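Local coordinates for protein trans-4-hydroxy-L-proline dehydratase (Clostridioides difficile 70-100-2010, PDB 6VXC) that dehydrates trans-4-hydroxy-L-proline to (S)-1-pyrroline-5-carboxylate by glycyl radical chemistry, a step in the anaerobic breakdown of hydroxyproline, at residues T170-Q175 with V347-E353; Y283-H287 with K337-Q341; T301-Q307 with N362-I368; P623-N627 with G698-G702. One frame throughout, in Å; residues are numbered along the deposited sequence.

Contact 1. Residues T170-Q175 with V347-E353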
loop_
_atom_site.group_PDB
_atom_site.type_symbol
_atom_site.label_atom_id
_atom_site.label_comp_id
_atom_site.label_asym_id
_atom_site.label_seq_id
_atom_site.Cartn_x
_atom_site.Cartn_y
_atom_site.Cartn_z
ATOM N N THR A 170 1.887 0.719 -15.046
ATOM C CA THR A 170 1.110 1.820 -14.489
ATOM C C THR A 170 2.070 2.868 -13.935
ATOM O O THR A 170 3.283 2.677 -13.924
ATOM C CB THR A 170 0.137 1.357 -13.389
ATOM O OG1 THR A 170 0.882 1.015 -12.213
ATOM C CG2 THR A 170 -0.711 0.140 -13.833
ATOM N N GLU A 171 1.510 3.977 -13.457
ATOM C CA GLU A 171 2.285 5.110 -12.953
ATOM C C GLU A 171 1.699 5.591 -11.627
ATOM O O GLU A 171 0.622 6.188 -11.599
ATOM C CB GLU A 171 2.306 6.259 -13.963
ATOM C CG GLU A 171 2.995 7.488 -13.400
ATOM C CD GLU A 171 4.319 7.158 -12.754
ATOM O OE1 GLU A 171 5.145 6.497 -13.411
ATOM O OE2 GLU A 171 4.539 7.549 -11.598
ATOM N N PHE A 172 2.432 5.368 -10.539
ATOM C CA PHE A 172 1.886 5.626 -9.212
ATOM C C PHE A 172 1.721 7.109 -8.915
ATOM O O PHE A 172 0.854 7.481 -8.122
ATOM C CB PHE A 172 2.775 4.975 -8.152
ATOM C CG PHE A 172 2.215 3.701 -7.603
ATOM C CD1 PHE A 172 1.612 2.777 -8.452
ATOM C CD2 PHE A 172 2.238 3.447 -6.245
ATOM C CE1 PHE A 172 1.062 1.606 -7.956
ATOM C CE2 PHE A 172 1.695 2.268 -5.740
ATOM C CZ PHE A 172 1.095 1.351 -6.607
ATOM N N MET A 173 2.503 7.984 -9.547
ATOM C CA MET A 173 2.477 9.385 -9.146
ATOM C C MET A 173 1.568 10.248 -10.027
ATOM O O MET A 173 1.629 11.478 -9.948
ATOM C CB MET A 173 3.899 9.953 -9.105
ATOM C CG MET A 173 4.509 9.946 -7.707
ATOM S SD MET A 173 4.530 8.277 -6.971
ATOM C CE MET A 173 5.861 7.510 -7.876
ATOM N N GLU A 174 0.683 9.635 -10.820
ATOM C CA GLU A 174 -0.188 10.442 -11.668
ATOM C C GLU A 174 -1.301 11.125 -10.881
ATOM O O GLU A 174 -1.758 12.198 -11.278
ATOM C CB GLU A 174 -0.782 9.603 -12.806
ATOM C CG GLU A 174 -1.718 8.461 -12.403
ATOM C CD GLU A 174 -2.606 8.022 -13.565
ATOM O OE1 GLU A 174 -2.381 6.910 -14.110
ATOM O OE2 GLU A 174 -3.510 8.812 -13.945
ATOM N N GLN A 175 -1.795 10.502 -9.810
ATOM C CA GLN A 175 -2.888 11.069 -9.029
ATOM C C GLN A 175 -2.602 11.130 -7.536
ATOM O O GLN A 175 -3.489 11.522 -6.770
ATOM C CB GLN A 175 -4.167 10.267 -9.253
ATOM C CG GLN A 175 -4.735 10.381 -10.661
ATOM C CD GLN A 175 -5.861 9.419 -10.877
ATOM O OE1 GLN A 175 -6.724 9.261 -10.007
ATOM N NE2 GLN A 175 -5.870 8.756 -12.034
ATOM N N VAL A 347 -9.495 7.828 -10.260
ATOM C CA VAL A 347 -10.135 7.636 -11.551
ATOM C C VAL A 347 -9.144 6.951 -12.476
ATOM O O VAL A 347 -7.973 6.769 -12.146
ATOM C CB VAL A 347 -10.635 8.955 -12.177
ATOM C CG1 VAL A 347 -11.747 9.558 -11.335
ATOM C CG2 VAL A 347 -9.472 9.951 -12.376
ATOM N N GLY A 348 -9.646 6.546 -13.637
ATOM C CA GLY A 348 -8.774 6.006 -14.667
ATOM C C GLY A 348 -7.973 4.814 -14.187
ATOM O O GLY A 348 -8.472 3.950 -13.458
ATOM N N ILE A 349 -6.702 4.774 -14.596
ATOM C CA ILE A 349 -5.854 3.615 -14.319
ATOM C C ILE A 349 -5.573 3.475 -12.820
ATOM O O ILE A 349 -5.447 2.363 -12.302
ATOM C CB ILE A 349 -4.543 3.692 -15.122
ATOM C CG1 ILE A 349 -4.818 3.867 -16.626
ATOM C CG2 ILE A 349 -3.703 2.448 -14.862
ATOM C CD1 ILE A 349 -5.631 2.761 -17.220
ATOM N N THR A 350 -5.423 4.596 -12.112
ATOM C CA THR A 350 -5.160 4.524 -10.681
ATOM C C THR A 350 -6.248 3.734 -9.962
ATOM O O THR A 350 -5.957 2.949 -9.057
ATOM C CB THR A 350 -5.035 5.931 -10.095
ATOM O OG1 THR A 350 -4.027 6.656 -10.813
ATOM C CG2 THR A 350 -4.656 5.853 -8.603
ATOM N N LEU A 351 -7.508 3.944 -10.332
ATOM C CA LEU A 351 -8.585 3.158 -9.741
ATOM C C LEU A 351 -8.460 1.683 -10.114
ATOM O O LEU A 351 -8.567 0.803 -9.250
ATOM C CB LEU A 351 -9.930 3.747 -10.172
ATOM C CG LEU A 351 -11.287 3.326 -9.599
ATOM C CD1 LEU A 351 -11.841 2.121 -10.297
ATOM C CD2 LEU A 351 -11.277 3.155 -8.066
ATOM N N LYS A 352 -8.197 1.395 -11.388
ATOM C CA LYS A 352 -8.117 0.007 -11.837
ATOM C C LYS A 352 -7.037 -0.752 -11.079
ATOM O O LYS A 352 -7.196 -1.941 -10.775
ATOM C CB LYS A 352 -7.836 -0.030 -13.346
ATOM C CG LYS A 352 -8.928 0.579 -14.228
ATOM C CD LYS A 352 -8.577 0.434 -15.717
ATOM C CE LYS A 352 -9.797 0.605 -16.605
ATOM N NZ LYS A 352 -9.627 -0.091 -17.911
ATOM N N GLU A 353 -5.933 -0.080 -10.755
ATOM C CA GLU A 353 -4.846 -0.764 -10.078
ATOM C C GLU A 353 -5.025 -0.787 -8.566
ATOM O O GLU A 353 -4.359 -1.580 -7.896
ATOM C CB GLU A 353 -3.489 -0.134 -10.429
ATOM C CG GLU A 353 -3.296 1.314 -9.955
ATOM C CD GLU A 353 -2.011 1.951 -10.506
ATOM O OE1 GLU A 353 -0.961 1.289 -10.477
ATOM O OE2 GLU A 353 -2.043 3.113 -10.972
HETATM O O HOH W 1 -1.278 4.470 -13.394
HETATM O O HOH W 2 -1.722 7.870 -8.804
HETATM O O HOH W 3 -5.442 7.365 -15.214
#
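Gln175 meets the backbone of Val347 with both polar atoms of its carboxamide. Its OE1 accepts from Val347 N at 3.1 Å, in the carbonyl plane and on a lone pair, while Gln175 NE2 donates to Val347 O at 2.9 Å from well above that carbonyl's plane. The second N-H of NE2 goes to Glu174 OE2 at 3.0 Å, so three bonds grip the amide and fix its rotation. Arg149 forms a salt bridge with Glu174 OE2, Tyr164 bonds Glu174 OE1, and a water links OE2 to Ile349 N. Another water spans the contact: it accepts from Glu171 N and has Glu174 OE1 and Glu353 OE2 as possible acceptors. Thr170 OG1 donates to Glu353 OE1 at 2.5 Å, and this hydroxyl is also bonded to Tyr470 N. The same OE1 lies 3.2 Å from Phe172 CE1, at the ring edge, the carboxylate turned 85° against the ring. Phe172 stacks on Trp297, and its side chain is about 7 Å from that of Glu456, the probable proton acceptor, and about 8 Å from that of Cys454, the probable radical cysteine, which places this polar network beside the active site of a glycyl radical enzyme.

Contact 2. Residues Y283-H287 with K337-Q341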
loop_
_atom_site.group_PDB
_atom_site.type_symbol
_atom_site.label_atom_id
_atom_site.label_comp_id
_atom_site.label_asym_id
_atom_site.label_seq_id
_atom_site.Cartn_x
_atom_site.Cartn_y
_atom_site.Cartn_z
ATOM N N TYR A 283 0.152 10.217 17.656
ATOM C CA TYR A 283 0.242 9.523 16.380
ATOM C C TYR A 283 -0.878 9.963 15.449
ATOM O O TYR A 283 -0.635 10.248 14.270
ATOM C CB TYR A 283 0.212 7.995 16.528
ATOM C CG TYR A 283 0.020 7.447 15.133
ATOM C CD1 TYR A 283 1.088 7.379 14.248
ATOM C CD2 TYR A 283 -1.248 7.173 14.645
ATOM C CE1 TYR A 283 0.908 6.969 12.952
ATOM C CE2 TYR A 283 -1.437 6.770 13.337
ATOM C CZ TYR A 283 -0.354 6.682 12.501
ATOM O OH TYR A 283 -0.535 6.286 11.213
ATOM N N TRP A 284 -2.119 10.021 15.956
ATOM C CA TRP A 284 -3.244 10.290 15.067
ATOM C C TRP A 284 -3.201 11.707 14.504
ATOM O O TRP A 284 -3.580 11.925 13.348
ATOM C CB TRP A 284 -4.585 10.028 15.766
ATOM C CG TRP A 284 -5.682 10.103 14.744
ATOM C CD1 TRP A 284 -6.680 11.026 14.671
ATOM C CD2 TRP A 284 -5.835 9.252 13.595
ATOM N NE1 TRP A 284 -7.457 10.796 13.565
ATOM C CE2 TRP A 284 -6.966 9.708 12.889
ATOM C CE3 TRP A 284 -5.139 8.141 13.110
ATOM C CZ2 TRP A 284 -7.406 9.105 11.713
ATOM C CZ3 TRP A 284 -5.583 7.532 11.941
ATOM C CH2 TRP A 284 -6.706 8.021 11.257
ATOM N N PHE A 285 -2.767 12.688 15.306
ATOM C CA PHE A 285 -2.595 14.046 14.790
ATOM C C PHE A 285 -1.558 14.076 13.672
ATOM O O PHE A 285 -1.758 14.722 12.634
ATOM C CB PHE A 285 -2.186 14.996 15.921
ATOM C CG PHE A 285 -3.343 15.539 16.729
ATOM C CD1 PHE A 285 -4.601 15.712 16.156
ATOM C CD2 PHE A 285 -3.159 15.909 18.060
ATOM C CE1 PHE A 285 -5.667 16.223 16.902
ATOM C CE2 PHE A 285 -4.220 16.427 18.820
ATOM C CZ PHE A 285 -5.475 16.587 18.241
ATOM N N VAL A 286 -0.427 13.405 13.882
ATOM C CA VAL A 286 0.593 13.308 12.842
ATOM C C VAL A 286 0.010 12.639 11.600
ATOM O O VAL A 286 0.267 13.065 10.473
ATOM C CB VAL A 286 1.831 12.550 13.364
ATOM C CG1 VAL A 286 2.824 12.301 12.232
ATOM C CG2 VAL A 286 2.499 13.283 14.523
ATOM N N HIS A 287 -0.785 11.587 11.791
ATOM C CA HIS A 287 -1.440 10.918 10.667
ATOM C C HIS A 287 -2.332 11.886 9.885
ATOM O O HIS A 287 -2.205 12.013 8.664
ATOM C CB HIS A 287 -2.251 9.726 11.196
ATOM C CG HIS A 287 -2.934 8.919 10.139
ATOM N ND1 HIS A 287 -2.583 7.618 9.852
ATOM C CD2 HIS A 287 -3.989 9.205 9.338
ATOM C CE1 HIS A 287 -3.362 7.152 8.894
ATOM N NE2 HIS A 287 -4.232 8.090 8.570
ATOM N N LYS A 337 -10.932 5.337 13.915
ATOM C CA LYS A 337 -10.420 6.534 13.240
ATOM C C LYS A 337 -9.821 6.192 11.879
ATOM O O LYS A 337 -10.082 6.881 10.887
ATOM C CB LYS A 337 -9.394 7.267 14.099
ATOM C CG LYS A 337 -9.910 7.783 15.431
ATOM C CD LYS A 337 -11.133 8.718 15.277
ATOM C CE LYS A 337 -10.902 9.911 14.385
ATOM N NZ LYS A 337 -12.108 10.813 14.263
ATOM N N PHE A 338 -9.007 5.133 11.815
ATOM C CA PHE A 338 -8.520 4.659 10.521
ATOM C C PHE A 338 -9.687 4.379 9.572
ATOM O O PHE A 338 -9.672 4.786 8.406
ATOM C CB PHE A 338 -7.690 3.385 10.692
ATOM C CG PHE A 338 -6.284 3.598 11.182
ATOM C CD1 PHE A 338 -5.295 4.066 10.335
ATOM C CD2 PHE A 338 -5.933 3.242 12.488
ATOM C CE1 PHE A 338 -3.995 4.214 10.780
ATOM C CE2 PHE A 338 -4.646 3.394 12.941
ATOM C CZ PHE A 338 -3.670 3.877 12.092
ATOM N N ASN A 339 -10.709 3.669 10.061
ATOM C CA ASN A 339 -11.828 3.274 9.216
ATOM C C ASN A 339 -12.676 4.454 8.764
ATOM O O ASN A 339 -13.460 4.298 7.823
ATOM C CB ASN A 339 -12.724 2.252 9.934
ATOM C CG ASN A 339 -13.633 1.499 8.967
ATOM O OD1 ASN A 339 -13.161 0.726 8.131
ATOM N ND2 ASN A 339 -14.935 1.693 9.100
ATOM N N ASN A 340 -12.543 5.611 9.412
ATOM C CA ASN A 340 -13.219 6.828 8.983
ATOM C C ASN A 340 -12.517 7.559 7.832
ATOM O O ASN A 340 -13.106 8.508 7.308
ATOM C CB ASN A 340 -13.357 7.812 10.166
ATOM C CG ASN A 340 -14.447 7.405 11.154
ATOM O OD1 ASN A 340 -15.192 6.466 10.919
ATOM N ND2 ASN A 340 -14.549 8.137 12.253
ATOM N N GLN A 341 -11.312 7.144 7.418
ATOM C CA GLN A 341 -10.533 7.839 6.380
ATOM C C GLN A 341 -10.385 6.982 5.126
ATOM O O GLN A 341 -9.449 6.166 5.032
ATOM C CB GLN A 341 -9.139 8.234 6.894
ATOM C CG GLN A 341 -9.079 8.669 8.368
ATOM C CD GLN A 341 -10.036 9.794 8.697
ATOM O OE1 GLN A 341 -10.170 10.764 7.948
ATOM N NE2 GLN A 341 -10.699 9.675 9.839
#
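An aromatic cluster of Trp284, His287 and Phe338 joins the middle of helix 276-293 to the C-terminal part of helix 324-339. Its central pair is T-shaped: the six-membered ring of Trp284 turns its edge to the face of Phe338, with the planes at 73° and the centroids 5.1 Å apart. Trp284 CZ3 stands over the middle of the Phe338 ring and also, from within its own helix, over the middle of the His287 imidazole. Phe338 CE1 in turn comes within 3.5 Å of His287 CE1, and Phe338 CZ within 3.9 Å of Tyr283 CE2. The indole swings across to the neighbouring helix because its CG is anti to the backbone N (chi1 -171°), and one of its faces takes a CH-pi contact from Lys337 CB, 3.8 Å from the six-membered ring centroid. At the indole edge Gln341 CG lies 3.8 Å from Trp284 CZ2.

Polar groups are served around this core. Tyr283 OH and His287 ND1 share a nearly straight hydrogen bond of 2.8 Å in the imidazole plane, which fixes the rotation of that ring. Gln341 NE2 donates to Lys337 O and has a second partner in Glu92, whereas Lys337 NZ bridges to Glu87 and Glu92, and Trp284 NE1 bonds Gly91 O. With no hydrogen bond crossing between the segments, cohesion across the contact probably rests on edge-to-face and CH-pi attraction and on dispersion.

Contact 3. Residues T301-Q307 with N362-I368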
loop_
_atom_site.group_PDB
_atom_site.type_symbol
_atom_site.label_atom_id
_atom_site.label_comp_id
_atom_site.label_asym_id
_atom_site.label_seq_id
_atom_site.Cartn_x
_atom_site.Cartn_y
_atom_site.Cartn_z
ATOM N N THR A 301 0.961 5.088 8.915
ATOM C CA THR A 301 0.787 4.002 9.868
ATOM C C THR A 301 1.805 4.145 10.979
ATOM O O THR A 301 2.956 4.511 10.716
ATOM C CB THR A 301 0.941 2.609 9.217
ATOM O OG1 THR A 301 1.079 1.619 10.243
ATOM C CG2 THR A 301 2.167 2.548 8.307
ATOM N N PRO A 302 1.441 3.804 12.214
ATOM C CA PRO A 302 2.439 3.807 13.288
ATOM C C PRO A 302 3.468 2.698 13.148
ATOM O O PRO A 302 4.481 2.721 13.870
ATOM C CB PRO A 302 1.582 3.628 14.549
ATOM C CG PRO A 302 0.413 2.846 14.058
ATOM C CD PRO A 302 0.122 3.342 12.684
ATOM N N GLY A 303 3.268 1.755 12.226
ATOM C CA GLY A 303 4.244 0.697 12.036
ATOM C C GLY A 303 4.271 -0.273 13.199
ATOM O O GLY A 303 3.320 -1.033 13.384
ATOM N N ARG A 304 5.352 -0.264 13.985
ATOM C CA ARG A 304 5.535 -1.206 15.089
ATOM C C ARG A 304 4.849 -0.669 16.351
ATOM O O ARG A 304 5.478 -0.357 17.363
ATOM C CB ARG A 304 7.023 -1.470 15.304
ATOM C CG ARG A 304 7.775 -1.959 14.049
ATOM C CD ARG A 304 7.485 -3.444 13.681
ATOM N NE ARG A 304 8.093 -4.314 14.680
ATOM C CZ ARG A 304 7.414 -4.946 15.630
ATOM N NH1 ARG A 304 6.095 -4.833 15.680
ATOM N NH2 ARG A 304 8.055 -5.675 16.528
ATOM N N LEU A 305 3.519 -0.581 16.244
ATOM C CA LEU A 305 2.705 0.065 17.266
ATOM C C LEU A 305 2.900 -0.574 18.637
ATOM O O LEU A 305 3.019 0.140 19.631
ATOM C CB LEU A 305 1.231 0.031 16.849
ATOM C CG LEU A 305 0.200 0.661 17.787
ATOM C CD1 LEU A 305 0.475 2.140 18.004
ATOM C CD2 LEU A 305 -1.229 0.444 17.257
ATOM N N ASP A 306 2.964 -1.914 18.712
ATOM C CA ASP A 306 3.103 -2.550 20.021
ATOM C C ASP A 306 4.451 -2.231 20.664
ATOM O O ASP A 306 4.550 -2.207 21.893
ATOM C CB ASP A 306 2.865 -4.087 19.965
ATOM C CG ASP A 306 3.769 -4.860 18.961
ATOM O OD1 ASP A 306 4.644 -4.268 18.303
ATOM O OD2 ASP A 306 3.579 -6.113 18.865
ATOM N N GLN A 307 5.493 -1.974 19.864
ATOM C CA GLN A 307 6.775 -1.581 20.445
ATOM C C GLN A 307 6.726 -0.152 20.984
ATOM O O GLN A 307 7.294 0.134 22.042
ATOM C CB GLN A 307 7.903 -1.722 19.420
ATOM C CG GLN A 307 8.023 -3.126 18.773
ATOM C CD GLN A 307 8.112 -4.233 19.798
ATOM O OE1 GLN A 307 9.103 -4.345 20.533
ATOM N NE2 GLN A 307 7.062 -5.044 19.878
ATOM N N ASN A 362 -0.815 -0.174 7.225
ATOM C CA ASN A 362 -0.394 -1.514 7.609
ATOM C C ASN A 362 0.293 -1.482 8.979
ATOM O O ASN A 362 1.348 -0.870 9.135
ATOM C CB ASN A 362 0.535 -2.054 6.520
ATOM C CG ASN A 362 0.870 -3.517 6.694
ATOM O OD1 ASN A 362 1.006 -4.013 7.804
ATOM N ND2 ASN A 362 1.075 -4.203 5.576
ATOM N N ILE A 363 -0.291 -2.174 9.957
ATOM C CA ILE A 363 0.264 -2.275 11.303
ATOM C C ILE A 363 0.898 -3.655 11.472
ATOM O O ILE A 363 0.288 -4.671 11.127
ATOM C CB ILE A 363 -0.822 -1.987 12.362
ATOM C CG1 ILE A 363 -1.333 -0.541 12.185
ATOM C CG2 ILE A 363 -0.278 -2.226 13.768
ATOM C CD1 ILE A 363 -2.463 -0.105 13.108
ATOM N N ASN A 364 2.151 -3.677 11.957
ATOM C CA ASN A 364 2.957 -4.876 12.173
ATOM C C ASN A 364 3.004 -5.160 13.683
ATOM O O ASN A 364 3.610 -4.396 14.440
ATOM C CB ASN A 364 4.379 -4.673 11.646
ATOM C CG ASN A 364 4.530 -4.853 10.129
ATOM O OD1 ASN A 364 5.641 -5.075 9.670
ATOM N ND2 ASN A 364 3.447 -4.709 9.354
ATOM N N THR A 365 2.396 -6.255 14.117
ATOM C CA THR A 365 2.349 -6.638 15.524
ATOM C C THR A 365 3.152 -7.918 15.734
ATOM O O THR A 365 3.094 -8.844 14.916
ATOM C CB THR A 365 0.880 -6.804 15.979
ATOM O OG1 THR A 365 0.209 -5.545 15.882
ATOM C CG2 THR A 365 0.752 -7.304 17.425
ATOM N N GLY A 366 3.907 -7.969 16.827
ATOM C CA GLY A 366 4.742 -9.126 17.091
ATOM C C GLY A 366 6.217 -8.837 16.870
ATOM O O GLY A 366 6.786 -7.956 17.523
ATOM N N GLY A 367 6.839 -9.567 15.946
ATOM C CA GLY A 367 8.172 -9.271 15.481
ATOM C C GLY A 367 9.199 -9.291 16.597
ATOM O O GLY A 367 9.150 -10.114 17.522
ATOM N N ILE A 368 10.185 -8.396 16.469
ATOM C CA ILE A 368 11.299 -8.271 17.399
ATOM C C ILE A 368 11.353 -6.840 17.907
ATOM O O ILE A 368 10.877 -5.907 17.260
ATOM C CB ILE A 368 12.641 -8.673 16.758
ATOM C CG1 ILE A 368 12.897 -7.857 15.484
ATOM C CG2 ILE A 368 12.657 -10.153 16.427
ATOM C CD1 ILE A 368 14.145 -8.242 14.819
HETATM O O HOH W 4 2.055 -3.382 16.424
#
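Asn362 O receives the hydroxyl of Thr301, OG1 to O being 2.7 Å, with the donor well above the carbonyl plane. The same hydroxyl oxygen accepts from Gly303 N, closing an ST turn, so it is both donor and acceptor. The side chain of Asn362 serves another purpose: it bonds Gly453 O, Tyr427 and Asn398, about 6 Å from the side chain of Cys454, the probable radical cysteine. Ile363 lays CG1 against Pro302 CD and CG2 against Leu305 CB. Next, Asn364 N donates to Gly303 O at 3.2 Å, and Asn364 O receives a weak bond from Arg304 NH1 at 2.8 Å as well as a water proton; Asn364 OD1 is held by Thr451 and Gln400.

The alternation illustrates how an edge strand is finished. Ile363 and Thr365 pair through their backbones with strand 396-401, while the backbone polar atoms of Asn362, Asn364 and Gly366 turn to 301-307, which covers the edge strand of a sheet consistent with the beta/alpha barrel of glycyl radical enzymes.

Thr365 packs CG2 3.4 Å from Asp306 OD2, and its OG1 shares a water with Asp306 N and Asn364 O. Gly366 N then donates to Asp306 OD2 at 2.8 Å on the syn side; Ser380 bonds the same oxygen. Past Gly367, whose CA lies beside Arg304 NH2, the chain bends round the guanidinium: NH2 splits its two N-H groups between Gly366 O at 2.8 Å and Ile368 O at 2.9 Å. Arg304 reaches them through a side chain that curls back on itself (chi2 -75°, chi3 -70°), with Gln307 CG over one guanidinium face and a salt bridge from NH1 to Asp306 OD1.

Contact 4. Residues P623-N627 with G698-G702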
loop_
_atom_site.group_PDB
_atom_site.type_symbol
_atom_site.label_atom_id
_atom_site.label_comp_id
_atom_site.label_asym_id
_atom_site.label_seq_id
_atom_site.Cartn_x
_atom_site.Cartn_y
_atom_site.Cartn_z
ATOM N N PRO A 623 3.894 -29.218 -17.372
ATOM C CA PRO A 623 4.310 -28.864 -16.011
ATOM C C PRO A 623 3.859 -27.455 -15.638
ATOM O O PRO A 623 3.718 -26.579 -16.492
ATOM C CB PRO A 623 5.839 -28.970 -16.073
ATOM C CG PRO A 623 6.112 -29.870 -17.191
ATOM C CD PRO A 623 5.043 -29.601 -18.213
ATOM N N LYS A 624 3.621 -27.248 -14.338
ATOM C CA LYS A 624 3.069 -26.000 -13.819
ATOM C C LYS A 624 3.803 -25.535 -12.563
ATOM O O LYS A 624 4.134 -26.332 -11.681
ATOM C CB LYS A 624 1.578 -26.151 -13.486
ATOM C CG LYS A 624 0.641 -26.469 -14.673
ATOM C CD LYS A 624 0.470 -25.307 -15.619
ATOM C CE LYS A 624 -0.451 -25.670 -16.798
ATOM N NZ LYS A 624 -0.493 -24.563 -17.788
ATOM N N TYR A 625 3.988 -24.228 -12.461
ATOM C CA TYR A 625 4.524 -23.619 -11.255
ATOM C C TYR A 625 3.597 -23.856 -10.063
ATOM O O TYR A 625 2.374 -23.818 -10.190
ATOM C CB TYR A 625 4.704 -22.129 -11.518
ATOM C CG TYR A 625 4.950 -21.262 -10.322
ATOM C CD1 TYR A 625 6.148 -21.342 -9.620
ATOM C CD2 TYR A 625 4.001 -20.339 -9.919
ATOM C CE1 TYR A 625 6.393 -20.534 -8.549
ATOM C CE2 TYR A 625 4.244 -19.487 -8.842
ATOM C CZ TYR A 625 5.439 -19.606 -8.154
ATOM O OH TYR A 625 5.698 -18.808 -7.065
ATOM N N GLY A 626 4.188 -24.083 -8.894
ATOM C CA GLY A 626 3.416 -24.322 -7.686
ATOM C C GLY A 626 3.191 -25.783 -7.343
ATOM O O GLY A 626 2.367 -26.091 -6.477
ATOM N N ASN A 627 3.931 -26.693 -7.960
ATOM C CA ASN A 627 3.803 -28.112 -7.669
ATOM C C ASN A 627 5.111 -28.705 -7.180
ATOM O O ASN A 627 5.259 -29.928 -7.144
ATOM C CB ASN A 627 3.297 -28.856 -8.905
ATOM C CG ASN A 627 1.920 -28.412 -9.297
ATOM O OD1 ASN A 627 0.937 -28.837 -8.694
ATOM N ND2 ASN A 627 1.833 -27.539 -10.280
ATOM N N GLY A 698 -3.368 -24.243 -11.540
ATOM C CA GLY A 698 -2.004 -24.688 -11.753
ATOM C C GLY A 698 -1.463 -25.636 -10.703
ATOM O O GLY A 698 -0.744 -26.581 -11.025
ATOM N N ASP A 699 -1.790 -25.393 -9.445
ATOM C CA ASP A 699 -1.258 -26.167 -8.332
ATOM C C ASP A 699 -2.226 -27.304 -8.011
ATOM O O ASP A 699 -3.350 -27.070 -7.577
ATOM C CB ASP A 699 -1.026 -25.256 -7.131
ATOM C CG ASP A 699 -2.281 -24.489 -6.718
ATOM O OD1 ASP A 699 -2.954 -23.900 -7.581
ATOM O OD2 ASP A 699 -2.580 -24.450 -5.513
ATOM N N THR A 700 -1.795 -28.537 -8.228
ATOM C CA THR A 700 -2.654 -29.689 -7.983
ATOM C C THR A 700 -2.054 -30.640 -6.963
ATOM O O THR A 700 -2.476 -31.794 -6.877
ATOM C CB THR A 700 -2.931 -30.448 -9.283
ATOM O OG1 THR A 700 -1.686 -30.801 -9.907
ATOM C CG2 THR A 700 -3.796 -29.611 -10.226
ATOM N N ASN A 701 -1.071 -30.188 -6.200
ATOM C CA ASN A 701 -0.356 -31.068 -5.294
ATOM C C ASN A 701 -0.394 -30.599 -3.842
ATOM O O ASN A 701 0.375 -31.098 -3.022
ATOM C CB ASN A 701 1.084 -31.244 -5.789
ATOM C CG ASN A 701 1.166 -32.212 -6.969
ATOM O OD1 ASN A 701 1.213 -33.415 -6.770
ATOM N ND2 ASN A 701 1.156 -31.691 -8.185
ATOM N N GLY A 702 -1.286 -29.680 -3.499
ATOM C CA GLY A 702 -1.471 -29.272 -2.124
ATOM C C GLY A 702 -0.636 -28.067 -1.735
ATOM O O GLY A 702 0.259 -27.644 -2.470
HETATM O O HOH W 5 0.382 -27.908 -5.474
#
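Asn627 spends its whole carboxamide on this contact. ND2 donates to Gly698 O at 2.8 Å, almost straight at 178°, and its other N-H goes back to Lys624 O at 3.0 Å, both acceptors lying in the amide plane. Asn627 OD1 takes two protons: one from Thr700 N at 2.8 Å, in the carbonyl plane, and one from Asn701 ND2 at 2.9 Å, above it. The two amide planes stand nearly at right angles (83°). Four bonds fix the rotation of the Asn627 side chain, which folds back over its own turn with CG beside the backbone N (chi1 -64°).

The setting is a loop-to-loop junction. The turn ahead of helix 630-647, in the pyruvate formate lyase-like family region, meets the segment leading into helix 703-711, in the glycine radical region, where Gly702 is the N-cap. A water accepts from Asn701 N at 2.8 Å, with Gly626 O and Gly702 O also within its reach.

Farther out the contact turns to packing. Asp699 CB rests 3.6 Å from Gly626 O, its carboxylate leading off to Thr805, while Lys624 CB lies 3.4 Å from Gly698 O and its NZ bonds Val618 O.

How the contacts relate
From the N terminus, contact 1 opens first, in the loop after helix 158-166; contact 2 opens on helix 276-293 and contact 3 just ahead of helix 305-318. They close in a different order: contact 2 at 337-341, contact 1 at 347-353, contact 3 at 362-368. Contact 2 is therefore nested within contact 1, whereas contact 3 crosses both. Contacts 2 and 3 also touch, Tyr283 and Phe338 packing on Thr301, Pro302 and Ile363, which unites the helix pair with the sheet edge. Contact 1 lies apart, its centre about 28 Å from that of contact 3. Contact 4 follows in series, opening at 623-627 and closing at 698-702, joining the pyruvate formate lyase-like region to the glycine radical region.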